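PDB 3RDR: N-acetylmuramoyl-L-alanine amidase XlyA from Bacillus subtilis, which cleaves the bond between N-acetylmuramoyl groups and L-amino acids in cell-wall peptidoglycan, the work of the zinc-containing amidase domain that this chain represents. Local coordinates for residues P26-V31 against K134-K139; W59-D64 against Q113-T118; G103-A108 against P142-D147. One frame throughout, in Å; residues are numbered along the deposited sequence.

Contact 1. Residues P26-V31 against K134-K139; sequences PLYITV and KYWSGK
W136 carries this contact, giving its N-H to T30 and the edge of its six-membered ring to Y28. The polar part is one hydrogen bond, from W136 NE1 to T30 OG1, 2.8 Å long and moderately bent at 148°; OG1 lies at the indole edge, tilted slightly from the ring plane. T30 presents its hydroxyl with OG1 anti to the carbonyl carbon (chi1 -57°), while its methyl CG2 sits 3.8 Å from W136 CD1. The same hydroxyl also bonds to S92 OG on strand 92-97, so it is gripped by two bonds, one from the indole and one shared with the neighbouring strand.

In the T7 lysozyme-like amidase fold this joins an inner strand of the mixed sheet, 28-33, to the short helix 133-137, which follows the edge strand 130-132 and begins with the zinc ligand H133. The side chain of T30 is about 6 Å from the zinc ion and is not one of its ligands H32, H133 and C141.

The aromatic part is a T-shaped stack. W136 CH2 points down at the centre of the Y28 ring, and W136 CZ2 comes within 3.7 Å of Y28 CG. The planes are almost perpendicular at 89°. Within the helix, Y135 CD2 lies over one face of the W136 indole, whose side chain also touches V131, A81 and D83.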
loop_
_atom_site.group_PDB
_atom_site.type_symbol
_atom_site.label_atom_id
_atom_site.label_comp_id
_atom_site.label_asym_id
_atom_site.label_seq_id
_atom_site.Cartn_x
_atom_site.Cartn_y
_atom_site.Cartn_z
ATOM N N PRO A 26 0.400 -9.683 -9.895
ATOM C CA PRO A 26 0.019 -9.757 -8.478
ATOM C C PRO A 26 -0.945 -10.863 -8.055
ATOM O O PRO A 26 -2.051 -10.989 -8.578
ATOM C CB PRO A 26 -0.532 -8.358 -8.197
ATOM C CG PRO A 26 -1.139 -7.974 -9.505
ATOM C CD PRO A 26 -0.092 -8.432 -10.502
ATOM N N LEU A 27 -0.502 -11.658 -7.089
ATOM C CA LEU A 27 -1.298 -12.750 -6.542
ATOM C C LEU A 27 -1.707 -12.398 -5.108
ATOM O O LEU A 27 -2.539 -13.083 -4.503
ATOM C CB LEU A 27 -0.477 -14.042 -6.531
ATOM C CG LEU A 27 0.111 -14.508 -7.867
ATOM C CD1 LEU A 27 0.985 -15.739 -7.638
ATOM C CD2 LEU A 27 -1.016 -14.815 -8.848
ATOM N N TYR A 28 -1.112 -11.333 -4.573
ATOM C CA TYR A 28 -1.394 -10.888 -3.209
ATOM C C TYR A 28 -1.559 -9.376 -3.116
ATOM O O TYR A 28 -1.227 -8.633 -4.045
ATOM C CB TYR A 28 -0.250 -11.281 -2.268
ATOM C CG TYR A 28 0.085 -12.752 -2.229
ATOM C CD1 TYR A 28 -0.525 -13.605 -1.306
ATOM C CD2 TYR A 28 1.026 -13.291 -3.103
ATOM C CE1 TYR A 28 -0.197 -14.962 -1.253
ATOM C CE2 TYR A 28 1.358 -14.645 -3.062
ATOM C CZ TYR A 28 0.745 -15.473 -2.134
ATOM O OH TYR A 28 1.090 -16.804 -2.079
ATOM N N ILE A 29 -2.068 -8.942 -1.967
ATOM C CA ILE A 29 -2.253 -7.534 -1.652
ATOM C C ILE A 29 -1.702 -7.384 -0.236
ATOM O O ILE A 29 -2.192 -8.015 0.705
ATOM C CB ILE A 29 -3.738 -7.140 -1.701
ATOM C CG1 ILE A 29 -4.237 -7.233 -3.146
ATOM C CG2 ILE A 29 -3.928 -5.722 -1.173
ATOM C CD1 ILE A 29 -5.736 -7.002 -3.306
ATOM N N THR A 30 -0.656 -6.573 -0.100
ATOM C CA THR A 30 0.004 -6.353 1.181
ATOM C C THR A 30 -0.360 -4.998 1.796
ATOM O O THR A 30 -0.180 -3.952 1.175
ATOM C CB THR A 30 1.531 -6.457 1.010
ATOM O OG1 THR A 30 1.854 -7.738 0.445
ATOM C CG2 THR A 30 2.244 -6.316 2.352
ATOM N N VAL A 31 -0.858 -5.026 3.029
ATOM C CA VAL A 31 -1.280 -3.806 3.726
ATOM C C VAL A 31 -0.268 -3.271 4.731
ATOM O O VAL A 31 0.302 -4.029 5.513
ATOM C CB VAL A 31 -2.616 -4.047 4.465
ATOM C CG1 VAL A 31 -3.088 -2.762 5.143
ATOM C CG2 VAL A 31 -3.658 -4.554 3.481
ATOM N N LYS A 134 3.495 -7.886 7.899
ATOM C CA LYS A 134 4.041 -8.842 8.862
ATOM C C LYS A 134 4.157 -10.263 8.315
ATOM O O LYS A 134 5.118 -10.972 8.608
ATOM C CB LYS A 134 3.183 -8.849 10.131
ATOM C CG LYS A 134 3.726 -9.734 11.241
ATOM C CD LYS A 134 2.897 -9.592 12.513
ATOM C CE LYS A 134 3.459 -10.443 13.658
ATOM N NZ LYS A 134 2.649 -10.253 14.899
ATOM N N TYR A 135 3.174 -10.670 7.524
ATOM C CA TYR A 135 3.158 -12.003 6.932
ATOM C C TYR A 135 4.462 -12.339 6.207
ATOM O O TYR A 135 4.978 -13.454 6.322
ATOM C CB TYR A 135 1.991 -12.111 5.951
ATOM C CG TYR A 135 1.865 -13.460 5.283
ATOM C CD1 TYR A 135 1.453 -14.583 6.003
ATOM C CD2 TYR A 135 2.146 -13.613 3.925
ATOM C CE1 TYR A 135 1.324 -15.828 5.383
ATOM C CE2 TYR A 135 2.020 -14.848 3.294
ATOM C CZ TYR A 135 1.608 -15.950 4.028
ATOM O OH TYR A 135 1.471 -17.168 3.402
ATOM N N TRP A 136 4.996 -11.366 5.473
ATOM C CA TRP A 136 6.229 -11.553 4.703
ATOM C C TRP A 136 7.528 -11.346 5.478
ATOM O O TRP A 136 8.559 -11.925 5.134
ATOM C CB TRP A 136 6.257 -10.592 3.507
ATOM C CG TRP A 136 5.047 -10.631 2.629
ATOM C CD1 TRP A 136 4.166 -9.611 2.403
ATOM C CD2 TRP A 136 4.599 -11.732 1.830
ATOM N NE1 TRP A 136 3.197 -10.006 1.507
ATOM C CE2 TRP A 136 3.440 -11.305 1.140
ATOM C CE3 TRP A 136 5.066 -13.040 1.629
ATOM C CZ2 TRP A 136 2.740 -12.141 0.261
ATOM C CZ3 TRP A 136 4.369 -13.874 0.752
ATOM C CH2 TRP A 136 3.219 -13.418 0.080
ATOM N N SER A 137 7.494 -10.527 6.522
ATOM C CA SER A 137 8.724 -10.236 7.245
ATOM C C SER A 137 8.665 -10.325 8.763
ATOM O O SER A 137 9.689 -10.178 9.422
ATOM C CB SER A 137 9.196 -8.832 6.865
ATOM O OG SER A 137 8.231 -7.878 7.284
ATOM N N GLY A 138 7.480 -10.542 9.320
ATOM C CA GLY A 138 7.371 -10.620 10.764
ATOM C C GLY A 138 7.430 -9.244 11.404
ATOM O O GLY A 138 7.392 -9.116 12.628
ATOM N N LYS A 139 7.522 -8.207 10.578
ATOM C CA LYS A 139 7.571 -6.841 11.083
ATOM C C LYS A 139 6.199 -6.465 11.637
ATOM O O LYS A 139 5.172 -6.931 11.143
ATOM C CB LYS A 139 7.972 -5.879 9.962
ATOM C CG LYS A 139 8.123 -4.432 10.399
ATOM C CD LYS A 139 8.732 -3.577 9.289
ATOM C CE LYS A 139 10.168 -3.990 8.994
ATOM N NZ LYS A 139 10.771 -3.196 7.883
#

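Contact 2. Residues W59-D64 against Q113-T118; sequences WHFTVD and QWLIKT
L115 reaches from helix 105-122 to strand 61-63 and sets one methyl, CD2, against both F61 and V63. This is helix-on-sheet packing inside the T7 lysozyme-like amidase fold: the helix lies along one side of the mixed sheet, and the three side chains that meet are all buried. With CG anti to the backbone N (chi1 172°), L115 extends from the helix toward the strand.

F61 meets it obliquely, ring face first. L115 CD2 stands 4.2 Å from the ring centroid of F61, 28° off the normal, a CH-pi contact displaced toward the CB end of the ring; CD2 is 3.8 Å from both F61 CB and F61 CG. The other methyl, L115 CD1, sits over the centre of the F61 ring, 4.2 Å above its plane. V63, two residues on and directed to the same side of the strand, lies alongside L115, the two side chains pointing opposite ways.

I68 on strand 68-70 touches F61 and V63, and also W114 of the helix. On the other side of the strand T62 points away from the helix, its OG1 taking a nearly straight bond from W59 NE1. The V63 branch that meets L115 is CG2, 3.8 Å from CD2.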
loop_
_atom_site.group_PDB
_atom_site.type_symbol
_atom_site.label_atom_id
_atom_site.label_comp_id
_atom_site.label_asym_id
_atom_site.label_seq_id
_atom_site.Cartn_x
_atom_site.Cartn_y
_atom_site.Cartn_z
ATOM N N TRP A 59 5.837 1.490 -2.923
ATOM C CA TRP A 59 4.636 0.670 -2.916
ATOM C C TRP A 59 3.690 1.263 -3.955
ATOM O O TRP A 59 3.965 2.330 -4.513
ATOM C CB TRP A 59 4.007 0.646 -1.516
ATOM C CG TRP A 59 3.772 1.994 -0.953
ATOM C CD1 TRP A 59 2.630 2.733 -1.045
ATOM C CD2 TRP A 59 4.715 2.796 -0.229
ATOM N NE1 TRP A 59 2.803 3.945 -0.422
ATOM C CE2 TRP A 59 4.073 4.010 0.087
ATOM C CE3 TRP A 59 6.040 2.603 0.185
ATOM C CZ2 TRP A 59 4.709 5.033 0.801
ATOM C CZ3 TRP A 59 6.674 3.622 0.896
ATOM C CH2 TRP A 59 6.005 4.822 1.194
ATOM N N HIS A 60 2.571 0.591 -4.202
ATOM C CA HIS A 60 1.640 1.026 -5.237
ATOM C C HIS A 60 0.608 2.099 -4.903
ATOM O O HIS A 60 0.397 3.019 -5.697
ATOM C CB HIS A 60 0.935 -0.215 -5.795
ATOM C CG HIS A 60 1.882 -1.312 -6.169
ATOM N ND1 HIS A 60 2.391 -1.457 -7.443
ATOM C CD2 HIS A 60 2.480 -2.265 -5.415
ATOM C CE1 HIS A 60 3.264 -2.449 -7.456
ATOM N NE2 HIS A 60 3.337 -2.956 -6.239
ATOM N N PHE A 61 -0.026 1.987 -3.740
ATOM C CA PHE A 61 -1.066 2.936 -3.341
ATOM C C PHE A 61 -0.923 3.488 -1.921
ATOM O O PHE A 61 -0.607 2.751 -0.984
ATOM C CB PHE A 61 -2.444 2.264 -3.401
ATOM C CG PHE A 61 -2.900 1.873 -4.780
ATOM C CD1 PHE A 61 -3.393 2.825 -5.664
ATOM C CD2 PHE A 61 -2.916 0.534 -5.161
ATOM C CE1 PHE A 61 -3.906 2.448 -6.905
ATOM C CE2 PHE A 61 -3.426 0.149 -6.401
ATOM C CZ PHE A 61 -3.923 1.110 -7.272
ATOM N N THR A 62 -1.167 4.785 -1.769
ATOM C CA THR A 62 -1.161 5.408 -0.453
ATOM C C THR A 62 -2.593 5.915 -0.295
ATOM O O THR A 62 -3.122 6.596 -1.179
ATOM C CB THR A 62 -0.179 6.578 -0.338
ATOM O OG1 THR A 62 1.158 6.102 -0.542
ATOM C CG2 THR A 62 -0.271 7.195 1.067
ATOM N N VAL A 63 -3.218 5.562 0.821
ATOM C CA VAL A 63 -4.603 5.927 1.086
ATOM C C VAL A 63 -4.778 6.807 2.321
ATOM O O VAL A 63 -4.272 6.473 3.389
ATOM C CB VAL A 63 -5.464 4.643 1.312
ATOM C CG1 VAL A 63 -6.943 5.012 1.469
ATOM C CG2 VAL A 63 -5.268 3.658 0.169
ATOM N N ASP A 64 -5.468 7.939 2.180
ATOM C CA ASP A 64 -5.759 8.776 3.344
ATOM C C ASP A 64 -7.280 8.905 3.418
ATOM O O ASP A 64 -7.987 8.222 2.671
ATOM C CB ASP A 64 -5.062 10.153 3.300
ATOM C CG ASP A 64 -5.495 11.018 2.136
ATOM O OD1 ASP A 64 -6.692 11.020 1.798
ATOM O OD2 ASP A 64 -4.628 11.726 1.576
ATOM N N GLN A 113 -10.346 -0.332 2.301
ATOM C CA GLN A 113 -11.133 -1.552 2.145
ATOM C C GLN A 113 -11.843 -1.514 0.796
ATOM O O GLN A 113 -11.975 -2.539 0.128
ATOM C CB GLN A 113 -12.138 -1.691 3.297
ATOM C CG GLN A 113 -11.464 -1.944 4.637
ATOM C CD GLN A 113 -12.421 -1.902 5.816
ATOM O OE1 GLN A 113 -13.176 -0.948 5.981
ATOM N NE2 GLN A 113 -12.378 -2.930 6.651
ATOM N N TRP A 114 -12.287 -0.332 0.388
ATOM C CA TRP A 114 -12.945 -0.193 -0.905
ATOM C C TRP A 114 -11.937 -0.507 -2.011
ATOM O O TRP A 114 -12.232 -1.251 -2.946
ATOM C CB TRP A 114 -13.472 1.229 -1.099
ATOM C CG TRP A 114 -13.826 1.504 -2.531
ATOM C CD1 TRP A 114 -14.938 1.077 -3.200
ATOM C CD2 TRP A 114 -13.009 2.179 -3.499
ATOM N NE1 TRP A 114 -14.862 1.439 -4.526
ATOM C CE2 TRP A 114 -13.689 2.117 -4.736
ATOM C CE3 TRP A 114 -11.766 2.827 -3.440
ATOM C CZ2 TRP A 114 -13.168 2.676 -5.907
ATOM C CZ3 TRP A 114 -11.247 3.383 -4.606
ATOM C CH2 TRP A 114 -11.948 3.304 -5.822
ATOM N N LEU A 115 -10.747 0.074 -1.898
ATOM C CA LEU A 115 -9.685 -0.149 -2.874
ATOM C C LEU A 115 -9.340 -1.633 -2.969
ATOM O O LEU A 115 -9.235 -2.188 -4.061
ATOM C CB LEU A 115 -8.431 0.642 -2.483
ATOM C CG LEU A 115 -7.150 0.391 -3.289
ATOM C CD1 LEU A 115 -7.375 0.769 -4.748
ATOM C CD2 LEU A 115 -6.000 1.209 -2.702
ATOM N N ILE A 116 -9.164 -2.271 -1.818
ATOM C CA ILE A 116 -8.820 -3.685 -1.784
ATOM C C ILE A 116 -9.894 -4.554 -2.432
ATOM O O ILE A 116 -9.577 -5.496 -3.158
ATOM C CB ILE A 116 -8.561 -4.143 -0.336
ATOM C CG1 ILE A 116 -7.292 -3.456 0.189
ATOM C CG2 ILE A 116 -8.402 -5.659 -0.277
ATOM C CD1 ILE A 116 -7.031 -3.679 1.659
ATOM N N LYS A 117 -11.163 -4.242 -2.179
ATOM C CA LYS A 117 -12.258 -5.007 -2.772
ATOM C C LYS A 117 -12.190 -4.897 -4.293
ATOM O O LYS A 117 -12.359 -5.884 -5.008
ATOM C CB LYS A 117 -13.615 -4.475 -2.299
ATOM C CG LYS A 117 -14.792 -5.080 -3.059
ATOM C CD LYS A 117 -15.901 -4.062 -3.286
ATOM C CE LYS A 117 -16.805 -3.920 -2.073
ATOM N NZ LYS A 117 -17.701 -5.105 -1.908
ATOM N N THR A 118 -11.952 -3.682 -4.775
ATOM C CA THR A 118 -11.856 -3.414 -6.203
ATOM C C THR A 118 -10.678 -4.160 -6.832
ATOM O O THR A 118 -10.796 -4.716 -7.921
ATOM C CB THR A 118 -11.685 -1.908 -6.460
ATOM O OG1 THR A 118 -12.752 -1.193 -5.822
ATOM C CG2 THR A 118 -11.705 -1.615 -7.951
#

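Contact 3. Residues G103-A108 against P142-D147; sequences GDFAKA and PRKLLD
The phenyl ring of F105 has the side chain of K144 across one face and L145 CD1 at its edge, close to the ring plane. Two parts of the lysine share that face. K144 CD lies 4.1 Å from the ring centroid of F105 as a CH-pi contact, and K144 NZ is 4.2 Å from the same centroid, 24° off the normal, which makes a cation-pi pair. The bend at chi3 (65°) carries CE and NZ across the face, from the CZ end of the ring toward CG, while CB passes 3.7 Å from F105 CZ near the rim. At the edge, L145 CD1 approaches F105 CE2 to 3.6 Å.

In the T7 lysozyme-like amidase fold this joins the start of helix 105-122 to the part of the loop between helices 133-137 and 149-154 that follows the zinc ligand C141. F105 opens the helix; D104 before it is the N-cap, its OD1 accepting from K107 N in a 3.3 Å bond that comes from above the carboxylate plane. The loop is tied in its turn by P142 O, which takes the backbone N-H of both L145 and L146.

Beneath the pair, N33 and I97 of the central strands touch both F105 and L145, and N33 OD1 accepts from K144 N. Alongside, R143 NH2 makes a salt bridge to E99 OE1.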
loop_
_atom_site.group_PDB
_atom_site.type_symbol
_atom_site.label_atom_id
_atom_site.label_comp_id
_atom_site.label_asym_id
_atom_site.label_seq_id
_atom_site.Cartn_x
_atom_site.Cartn_y
_atom_site.Cartn_z
ATOM N N GLY A 103 -6.172 13.896 9.488
ATOM C CA GLY A 103 -7.021 12.966 8.766
ATOM C C GLY A 103 -7.771 12.016 9.679
ATOM O O GLY A 103 -7.410 11.836 10.839
ATOM N N ASP A 104 -8.821 11.402 9.147
ATOM C CA ASP A 104 -9.647 10.457 9.897
ATOM C C ASP A 104 -9.185 9.036 9.557
ATOM O O ASP A 104 -9.403 8.560 8.444
ATOM C CB ASP A 104 -11.110 10.639 9.488
ATOM C CG ASP A 104 -12.074 9.888 10.384
ATOM O OD1 ASP A 104 -11.761 8.754 10.798
ATOM O OD2 ASP A 104 -13.161 10.432 10.663
ATOM N N PHE A 105 -8.556 8.356 10.509
ATOM C CA PHE A 105 -8.065 7.004 10.261
ATOM C C PHE A 105 -9.181 6.029 9.898
ATOM O O PHE A 105 -9.004 5.159 9.039
ATOM C CB PHE A 105 -7.300 6.472 11.479
ATOM C CG PHE A 105 -6.525 5.207 11.202
ATOM C CD1 PHE A 105 -5.436 5.219 10.334
ATOM C CD2 PHE A 105 -6.896 4.000 11.794
ATOM C CE1 PHE A 105 -4.725 4.050 10.056
ATOM C CE2 PHE A 105 -6.191 2.821 11.523
ATOM C CZ PHE A 105 -5.103 2.849 10.652
ATOM N N ALA A 106 -10.330 6.175 10.551
ATOM C CA ALA A 106 -11.464 5.298 10.285
ATOM C C ALA A 106 -11.892 5.404 8.828
ATOM O O ALA A 106 -12.183 4.396 8.186
ATOM C CB ALA A 106 -12.639 5.656 11.205
ATOM N N LYS A 107 -11.928 6.630 8.317
ATOM C CA LYS A 107 -12.328 6.882 6.942
ATOM C C LYS A 107 -11.224 6.531 5.944
ATOM O O LYS A 107 -11.494 6.326 4.762
ATOM C CB LYS A 107 -12.739 8.348 6.785
ATOM C CG LYS A 107 -13.243 8.702 5.401
ATOM C CD LYS A 107 -14.554 9.485 5.461
ATOM C CE LYS A 107 -14.386 10.836 6.147
ATOM N NZ LYS A 107 -15.679 11.588 6.205
ATOM N N ALA A 108 -9.983 6.478 6.417
ATOM C CA ALA A 108 -8.864 6.122 5.551
ATOM C C ALA A 108 -8.907 4.608 5.404
ATOM O O ALA A 108 -8.610 4.059 4.347
ATOM C CB ALA A 108 -7.546 6.552 6.180
ATOM N N PRO A 142 0.811 -3.865 9.462
ATOM C CA PRO A 142 0.263 -2.550 9.822
ATOM C C PRO A 142 -0.011 -2.432 11.326
ATOM O O PRO A 142 -0.956 -3.022 11.848
ATOM C CB PRO A 142 -1.007 -2.479 8.981
ATOM C CG PRO A 142 -1.484 -3.894 9.006
ATOM C CD PRO A 142 -0.214 -4.697 8.807
ATOM N N ARG A 143 0.819 -1.647 12.006
ATOM C CA ARG A 143 0.733 -1.477 13.449
ATOM C C ARG A 143 -0.637 -1.178 14.055
ATOM O O ARG A 143 -0.911 -1.603 15.175
ATOM C CB ARG A 143 1.747 -0.418 13.908
ATOM C CG ARG A 143 1.437 1.010 13.479
ATOM C CD ARG A 143 2.437 1.976 14.093
ATOM N NE ARG A 143 1.977 3.361 14.047
ATOM C CZ ARG A 143 2.617 4.384 14.605
ATOM N NH1 ARG A 143 3.756 4.185 15.256
ATOM N NH2 ARG A 143 2.113 5.607 14.523
ATOM N N LYS A 144 -1.498 -0.469 13.332
ATOM C CA LYS A 144 -2.822 -0.133 13.861
ATOM C C LYS A 144 -3.934 -1.100 13.468
ATOM O O LYS A 144 -5.082 -0.942 13.897
ATOM C CB LYS A 144 -3.233 1.277 13.423
ATOM C CG LYS A 144 -2.311 2.380 13.902
ATOM C CD LYS A 144 -2.996 3.731 13.837
ATOM C CE LYS A 144 -4.179 3.786 14.797
ATOM N NZ LYS A 144 -4.780 5.139 14.859
ATOM N N LEU A 145 -3.603 -2.096 12.657
ATOM C CA LEU A 145 -4.596 -3.063 12.206
ATOM C C LEU A 145 -4.286 -4.507 12.602
ATOM O O LEU A 145 -5.147 -5.376 12.489
ATOM C CB LEU A 145 -4.742 -2.977 10.681
ATOM C CG LEU A 145 -5.740 -1.995 10.055
ATOM C CD1 LEU A 145 -5.874 -0.745 10.897
ATOM C CD2 LEU A 145 -5.282 -1.654 8.642
ATOM N N LEU A 146 -3.069 -4.762 13.069
ATOM C CA LEU A 146 -2.671 -6.114 13.444
ATOM C C LEU A 146 -3.536 -6.774 14.518
ATOM O O LEU A 146 -4.041 -7.877 14.308
ATOM C CB LEU A 146 -1.191 -6.134 13.854
ATOM C CG LEU A 146 -0.210 -6.087 12.670
ATOM C CD1 LEU A 146 1.217 -5.898 13.158
ATOM C CD2 LEU A 146 -0.332 -7.374 11.867
ATOM N N ASP A 147 -3.718 -6.111 15.659
ATOM C CA ASP A 147 -4.533 -6.679 16.737
ATOM C C ASP A 147 -5.982 -6.925 16.329
ATOM O O ASP A 147 -6.698 -7.674 16.990
ATOM C CB ASP A 147 -4.519 -5.776 17.973
ATOM C CG ASP A 147 -3.211 -5.837 18.727
ATOM O OD1 ASP A 147 -2.689 -6.955 18.920
ATOM O OD2 ASP A 147 -2.709 -4.768 19.137
#

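All three contacts lie in one amidase domain, and their centres are 13 to 17 Å apart. Along the chain, contact 2 falls wholly between the two segments of contact 1, whereas contact 3 interleaves with both. Contacts 1 and 2 reach the same mixed sheet, through strands 28-33 and 61-63; contacts 2 and 3 share helix 105-122. They also meet directly: V31 CG2 is 3.9 Å from I116 CD1, V31 O is 3.4 Å from P142 CD, and V63 CG1 is 3.5 Å from A108 O. Helix 105-122 is thus joined to the sheet and to the loop after C141, while 134-139 follows H133, linking two zinc-ligand regions to the core.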